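Local coordinates for protein dipeptidase AC. Metallo peptidase. MEROPS family M19 (PDB 3LY0) that is probably a zinc-dependent dipeptidase that cleaves dipeptides, here holding two zinc ions and a phosphinate mimic of L-Ala-D-Ala, at residues G52-Y58 / S133-E139. Numbering follows the deposited sequence.
With ZN (zinc ion), chain D; ZN (zinc ion), chain E; LY0 ((2R)-3-[(R)-[(1R)-1-aminoethyl](hydroxy)phosphoryl]-2-methylpropanoic acid), chain C.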
loop_
_atom_site.group_PDB
_atom_site.type_symbol
_atom_site.label_atom_id
_atom_site.label_comp_id
_atom_site.label_asym_id
_atom_site.label_seq_id
_atom_site.Cartn_x
_atom_site.Cartn_y
_atom_site.Cartn_z
ATOM N N GLY A 52 9.745 5.865 -7.109
ATOM C CA GLY A 52 9.511 4.438 -7.075
ATOM C C GLY A 52 8.503 4.102 -5.998
ATOM O O GLY A 52 7.990 4.976 -5.301
ATOM N N GLY A 53 8.228 2.811 -5.856
ATOM C CA GLY A 53 7.296 2.381 -4.831
ATOM C C GLY A 53 7.040 0.893 -4.813
ATOM O O GLY A 53 7.618 0.122 -5.590
ATOM N N PHE A 54 6.161 0.495 -3.892
ATOM C CA PHE A 54 5.660 -0.869 -3.852
ATOM C C PHE A 54 4.558 -1.010 -4.901
ATOM O O PHE A 54 3.578 -0.243 -4.882
ATOM C CB PHE A 54 5.030 -1.178 -2.488
ATOM C CG PHE A 54 5.994 -1.215 -1.325
ATOM C CD1 PHE A 54 6.350 -2.431 -0.742
ATOM C CD2 PHE A 54 6.485 -0.043 -0.761
ATOM C CE1 PHE A 54 7.203 -2.471 0.362
ATOM C CE2 PHE A 54 7.322 -0.075 0.340
ATOM C CZ PHE A 54 7.688 -1.289 0.903
ATOM N N PHE A 55 4.715 -2.000 -5.777
ATOM C CA PHE A 55 3.725 -2.333 -6.799
ATOM C C PHE A 55 2.969 -3.583 -6.368
ATOM O O PHE A 55 3.529 -4.675 -6.328
ATOM C CB PHE A 55 4.420 -2.533 -8.156
ATOM C CG PHE A 55 4.873 -1.245 -8.781
ATOM C CD1 PHE A 55 4.136 -0.658 -9.804
ATOM C CD2 PHE A 55 6.014 -0.606 -8.318
ATOM C CE1 PHE A 55 4.535 0.560 -10.361
ATOM C CE2 PHE A 55 6.413 0.613 -8.861
ATOM C CZ PHE A 55 5.679 1.186 -9.881
ATOM N N ALA A 56 1.701 -3.395 -6.022
ATOM C CA ALA A 56 0.898 -4.468 -5.462
ATOM C C ALA A 56 0.369 -5.428 -6.505
ATOM O O ALA A 56 -0.169 -5.022 -7.542
ATOM C CB ALA A 56 -0.262 -3.883 -4.656
ATOM N N ILE A 57 0.523 -6.710 -6.191
ATOM C CA ILE A 57 -0.182 -7.792 -6.856
ATOM C C ILE A 57 -1.389 -8.085 -5.976
ATOM O O ILE A 57 -1.241 -8.548 -4.848
ATOM C CB ILE A 57 0.717 -9.034 -6.948
ATOM C CG1 ILE A 57 1.923 -8.757 -7.858
ATOM C CG2 ILE A 57 -0.084 -10.258 -7.408
ATOM C CD1 ILE A 57 3.025 -9.767 -7.726
ATOM N N TYR A 58 -2.578 -7.792 -6.488
ATOM C CA TYR A 58 -3.814 -7.935 -5.733
ATOM C C TYR A 58 -4.817 -8.657 -6.613
ATOM O O TYR A 58 -5.014 -8.271 -7.758
ATOM C CB TYR A 58 -4.330 -6.553 -5.303
ATOM C CG TYR A 58 -5.832 -6.378 -5.349
ATOM C CD1 TYR A 58 -6.650 -6.883 -4.342
ATOM C CD2 TYR A 58 -6.429 -5.693 -6.396
ATOM C CE1 TYR A 58 -8.024 -6.723 -4.394
ATOM C CE2 TYR A 58 -7.793 -5.514 -6.450
ATOM C CZ TYR A 58 -8.589 -6.035 -5.455
ATOM O OH TYR A 58 -9.955 -5.845 -5.527
ATOM N N SER A 133 12.145 2.957 -9.185
ATOM C CA SER A 133 12.273 1.667 -8.518
ATOM C C SER A 133 10.911 1.027 -8.261
ATOM O O SER A 133 9.896 1.712 -8.076
ATOM C CB SER A 133 13.042 1.813 -7.204
ATOM O OG SER A 133 12.420 2.773 -6.357
ATOM N N GLY A 134 10.901 -0.300 -8.250
ATOM C CA GLY A 134 9.692 -1.037 -7.934
ATOM C C GLY A 134 9.980 -2.167 -6.976
ATOM O O GLY A 134 10.930 -2.917 -7.177
ATOM N N ILE A 135 9.155 -2.298 -5.942
ATOM C CA ILE A 135 9.199 -3.465 -5.064
ATOM C C ILE A 135 7.994 -4.343 -5.377
ATOM O O ILE A 135 6.855 -3.868 -5.370
ATOM C CB ILE A 135 9.162 -3.057 -3.581
ATOM C CG1 ILE A 135 10.368 -2.182 -3.226
ATOM C CG2 ILE A 135 9.097 -4.297 -2.675
ATOM C CD1 ILE A 135 10.329 -1.630 -1.817
ATOM N N MET A 136 8.246 -5.618 -5.671
ATOM C CA MET A 136 7.156 -6.583 -5.859
ATOM C C MET A 136 6.474 -6.895 -4.523
ATOM O O MET A 136 7.106 -7.408 -3.588
ATOM C CB MET A 136 7.684 -7.864 -6.519
ATOM C CG MET A 136 6.596 -8.889 -6.855
ATOM S SD MET A 136 7.210 -10.480 -7.556
ATOM C CE MET A 136 8.121 -9.897 -9.000
ATOM N N HIS A 137 5.182 -6.589 -4.463
ATOM C CA HIS A 137 4.388 -6.675 -3.248
ATOM C C HIS A 137 3.157 -7.515 -3.521
ATOM O O HIS A 137 2.569 -7.416 -4.596
ATOM C CB HIS A 137 3.941 -5.269 -2.827
ATOM C CG HIS A 137 2.956 -5.257 -1.697
ATOM N ND1 HIS A 137 3.339 -5.379 -0.379
ATOM C CD2 HIS A 137 1.606 -5.143 -1.691
ATOM C CE1 HIS A 137 2.265 -5.330 0.392
ATOM N NE2 HIS A 137 1.201 -5.188 -0.378
ATOM N N MET A 138 2.757 -8.339 -2.555
ATOM C CA MET A 138 1.533 -9.123 -2.686
ATOM C C MET A 138 0.522 -8.626 -1.654
ATOM O O MET A 138 0.794 -8.646 -0.461
ATOM C CB MET A 138 1.873 -10.609 -2.460
ATOM C CG MET A 138 0.721 -11.598 -2.583
ATOM S SD MET A 138 1.300 -13.325 -2.696
ATOM C CE MET A 138 2.296 -13.186 -4.149
ATOM N N GLU A 139 -0.628 -8.146 -2.121
ATOM C CA GLU A 139 -1.664 -7.609 -1.245
ATOM C C GLU A 139 -2.724 -8.678 -1.091
ATOM O O GLU A 139 -3.608 -8.802 -1.938
ATOM C CB GLU A 139 -2.277 -6.354 -1.867
ATOM C CG GLU A 139 -3.438 -5.775 -1.057
ATOM C CD GLU A 139 -3.871 -4.399 -1.546
ATOM O OE1 GLU A 139 -3.701 -4.098 -2.743
ATOM O OE2 GLU A 139 -4.374 -3.613 -0.736
HETATM ZN ZN ZN D . -4.058 -2.169 -3.590
HETATM ZN ZN ZN E . -5.380 -1.859 -0.175
HETATM P P LY0 C . -6.893 -1.256 -2.417
HETATM C C1 LY0 C . -8.555 -2.548 -4.252
HETATM N N1 LY0 C . -6.116 -2.989 -4.312
HETATM C C2 LY0 C . -7.155 -2.006 -4.061
HETATM C C4 LY0 C . -7.925 0.253 -2.234
HETATM C C5 LY0 C . -8.715 0.341 -0.958
HETATM C C6 LY0 C . -7.896 0.021 0.262
HETATM C C7 LY0 C . -9.566 1.579 -0.834
HETATM O O31 LY0 C . -5.416 -0.947 -2.347
HETATM O O32 LY0 C . -7.230 -2.317 -1.318
HETATM O O61 LY0 C . -8.532 -0.218 1.437
HETATM O O62 LY0 C . -6.657 -0.064 0.213
#
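Glu139 reaches past Tyr58 with CG anti to the backbone N (chi1 176°) and the chain extended beyond it, which carries the carboxylate off the strand end to the metals. Glu139 OE1 binds one zinc ion at 2.1 Å and Glu139 OE2 the other, so the carboxylate bridges the pair and its rotation is fixed. Tyr58 CB lies 3.6 Å from Glu139 OE1, with ring and carboxylate planes 60° apart. One face of the Tyr58 ring carries the inhibitor amine, LY0 N1, 3.4 Å from CD2, while OH is hydrogen-bonded to His65. With an alanine here, the amine would probably lose its aromatic wall and His65 its hydroxyl partner.

Further back, Ile135 CD1 sits over the centre of the Phe54 ring in a CH-pi contact, 3.9 Å from the centroid. His137 turns its ring edge to Ala56, CD2 to CB 3.7 Å, and His137 ND1 is hydrogen-bonded to Ser161 OG. On the Phe55 and Met136 face, Ile57 CD1 packs on Met136 CG. Six backbone hydrogen bonds join the parallel strands, ending with Glu139 N to Ile57 O at 2.8 Å. These are neighbouring strands of the TIM-barrel fold, one ending in the bridging Glu139 and the other leading into Tyr58 of the inhibitor pocket, at the binuclear zinc site of M19 dipeptidases.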